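Local coordinates for STAS/SEC14 domain-containing protein (Shewanella loihica PV-4, PDB 2Q3L), which is of unknown function but has a SpoIIAA-like (STAS) fold and may associate with membranes and bind a ligand, at residues F20-K25 and P40-A45. Residues are numbered along the deposited sequence; the frame is centred on the assembly and turned at random.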
loop_
_atom_site.group_PDB
_atom_site.type_symbol
_atom_site.label_atom_id
_atom_site.label_comp_id
_atom_site.label_asym_id
_atom_site.label_seq_id
_atom_site.Cartn_x
_atom_site.Cartn_y
_atom_site.Cartn_z
ATOM N N PHE A 20 6.559 -17.283 27.318
ATOM C CA PHE A 20 6.558 -16.084 26.509
ATOM C C PHE A 20 6.132 -16.493 25.086
ATOM O O PHE A 20 6.336 -17.624 24.683
ATOM C CB PHE A 20 7.913 -15.393 26.488
ATOM C CG PHE A 20 8.265 -14.699 27.767
ATOM C CD1 PHE A 20 7.614 -13.513 28.135
ATOM C CD2 PHE A 20 9.290 -15.189 28.588
ATOM C CE1 PHE A 20 7.941 -12.842 29.318
ATOM C CE2 PHE A 20 9.634 -14.514 29.784
ATOM C CZ PHE A 20 8.944 -13.361 30.160
ATOM N N TYR A 21 5.478 -15.599 24.356
ATOM C CA TYR A 21 5.107 -15.887 22.985
ATOM C C TYR A 21 5.198 -14.583 22.213
ATOM O O TYR A 21 5.118 -13.493 22.788
ATOM C CB TYR A 21 3.701 -16.529 22.859
ATOM C CG TYR A 21 2.553 -15.678 23.342
ATOM C CD1 TYR A 21 2.170 -15.682 24.690
ATOM C CD2 TYR A 21 1.847 -14.872 22.472
ATOM C CE1 TYR A 21 1.104 -14.888 25.144
ATOM C CE2 TYR A 21 0.789 -14.077 22.907
ATOM C CZ TYR A 21 0.422 -14.084 24.235
ATOM O OH TYR A 21 -0.623 -13.281 24.652
ATOM N N LEU A 22 5.381 -14.721 20.908
ATOM C CA LEU A 22 5.487 -13.600 20.013
ATOM C C LEU A 22 4.072 -13.281 19.549
ATOM O O LEU A 22 3.333 -14.176 19.161
ATOM C CB LEU A 22 6.439 -13.961 18.870
ATOM C CG LEU A 22 6.836 -12.867 17.909
ATOM C CD1 LEU A 22 7.450 -11.704 18.633
ATOM C CD2 LEU A 22 7.777 -13.419 16.788
ATOM N N ALA A 23 3.675 -12.014 19.670
ATOM C CA ALA A 23 2.314 -11.605 19.342
ATOM C C ALA A 23 2.309 -10.602 18.237
ATOM O O ALA A 23 3.118 -9.658 18.228
ATOM C CB ALA A 23 1.610 -11.006 20.572
ATOM N N PHE A 24 1.387 -10.812 17.308
ATOM C CA PHE A 24 1.161 -9.905 16.200
ATOM C C PHE A 24 -0.307 -9.574 16.166
ATOM O O PHE A 24 -1.166 -10.394 16.516
ATOM C CB PHE A 24 1.458 -10.562 14.855
ATOM C CG PHE A 24 2.847 -11.091 14.718
ATOM C CD1 PHE A 24 3.165 -12.324 15.218
ATOM C CD2 PHE A 24 3.815 -10.365 14.024
ATOM C CE1 PHE A 24 4.437 -12.818 15.081
ATOM C CE2 PHE A 24 5.098 -10.853 13.866
ATOM C CZ PHE A 24 5.409 -12.081 14.400
ATOM N N LYS A 25 -0.596 -8.374 15.699
ATOM C CA LYS A 25 -1.956 -7.957 15.471
ATOM C C LYS A 25 -1.909 -7.146 14.194
ATOM O O LYS A 25 -1.313 -6.066 14.156
ATOM C CB LYS A 25 -2.567 -7.147 16.615
ATOM C CG LYS A 25 -4.021 -6.830 16.286
ATOM C CD LYS A 25 -4.720 -5.969 17.267
ATOM C CE LYS A 25 -6.208 -5.908 16.839
ATOM N NZ LYS A 25 -6.975 -5.077 17.720
ATOM N N PRO A 40 12.606 -5.175 11.589
ATOM C CA PRO A 40 13.696 -5.107 12.564
ATOM C C PRO A 40 13.323 -5.674 13.937
ATOM O O PRO A 40 14.149 -6.340 14.543
ATOM C CB PRO A 40 13.989 -3.622 12.657
ATOM C CG PRO A 40 13.454 -3.038 11.387
ATOM C CD PRO A 40 12.285 -3.852 11.023
ATOM N N LEU A 41 12.098 -5.451 14.405
ATOM C CA LEU A 41 11.646 -6.045 15.676
ATOM C C LEU A 41 11.558 -7.555 15.578
ATOM O O LEU A 41 11.918 -8.281 16.501
ATOM C CB LEU A 41 10.290 -5.473 16.077
ATOM C CG LEU A 41 10.546 -4.022 16.522
ATOM C CD1 LEU A 41 9.439 -3.079 16.070
ATOM C CD2 LEU A 41 10.837 -3.938 18.009
ATOM N N LEU A 42 11.057 -8.030 14.450
ATOM C CA LEU A 42 11.002 -9.464 14.238
ATOM C C LEU A 42 12.412 -10.017 14.234
ATOM O O LEU A 42 12.674 -11.006 14.910
ATOM C CB LEU A 42 10.308 -9.800 12.948
ATOM C CG LEU A 42 10.215 -11.248 12.526
ATOM C CD1 LEU A 42 9.411 -12.043 13.564
ATOM C CD2 LEU A 42 9.559 -11.286 11.183
ATOM N N GLU A 43 13.320 -9.420 13.462
ATOM C CA GLU A 43 14.701 -9.900 13.450
ATOM C C GLU A 43 15.363 -9.877 14.880
ATOM O O GLU A 43 16.130 -10.773 15.237
ATOM C CB GLU A 43 15.497 -9.082 12.459
ATOM C CG GLU A 43 15.153 -9.426 11.011
ATOM C CD GLU A 43 15.782 -8.451 10.018
ATOM O OE1 GLU A 43 16.486 -7.529 10.466
ATOM O OE2 GLU A 43 15.567 -8.591 8.796
ATOM N N SER A 44 15.020 -8.866 15.684
ATOM C CA SER A 44 15.481 -8.766 17.055
ATOM C C SER A 44 14.922 -9.964 17.900
ATOM O O SER A 44 15.677 -10.698 18.522
ATOM C CB SER A 44 15.083 -7.399 17.630
ATOM O OG SER A 44 15.404 -7.314 18.989
ATOM N N ALA A 45 13.614 -10.189 17.841
ATOM C CA ALA A 45 12.950 -11.306 18.513
ATOM C C ALA A 45 13.534 -12.666 18.217
ATOM O O ALA A 45 13.610 -13.483 19.101
ATOM C CB ALA A 45 11.446 -11.326 18.159
#
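Leu42 and Ala45 of helix 32-45 rest on Leu22 and Phe24 of strand 19-30, and with them the first half of a beta-alpha-beta crossover closes: strand 19-30 leads into the helix, which runs back over the sheet toward the parallel strand 54-66. This is the unit expected of a SpoIIAA-like (STAS) fold, and the short segments lie nearly antiparallel, at 168°, with their axes 11.0 Å apart. Of the two helix residues that touch the strand, Leu42 comes first, and it touches both Leu22 and Phe24. Its CG stands anti to the backbone N (chi1 177°), which carries the branched end toward the strand although the CA-CB bond itself does not aim there. One methyl, CD1, serves both strand residues. It meets Leu22 CD2 at 3.9 Å, the two leucine side chains crossing at about a right angle, and it reaches Phe24 CZ at 4.1 Å. That second touch is at the ring's edge, near its plane, so the methyl abuts the rim of the phenyl and does not lie over a face. Leu42 also touches Leu77 and His81 of helix 68-81, so it packs against a second helix as well as the strand, and a bound 2-methyl-2,4-pentanediol, probably from the crystallisation liquor, sits about 4 Å from its side chain. On the strand, Leu22 and Phe24 also touch Ile13 and Ile11 of strand 7-16, respectively. One helical turn on from Leu41, whose carbonyl O accepts the backbone N of Ala45 at 2.9 Å, Ala45 points its methyl at the strand. Leu22 spreads its two methyls between the helix residues: while CD2 is taken up by Leu42, CD1 lies 4.0 Å from Ala45 CB.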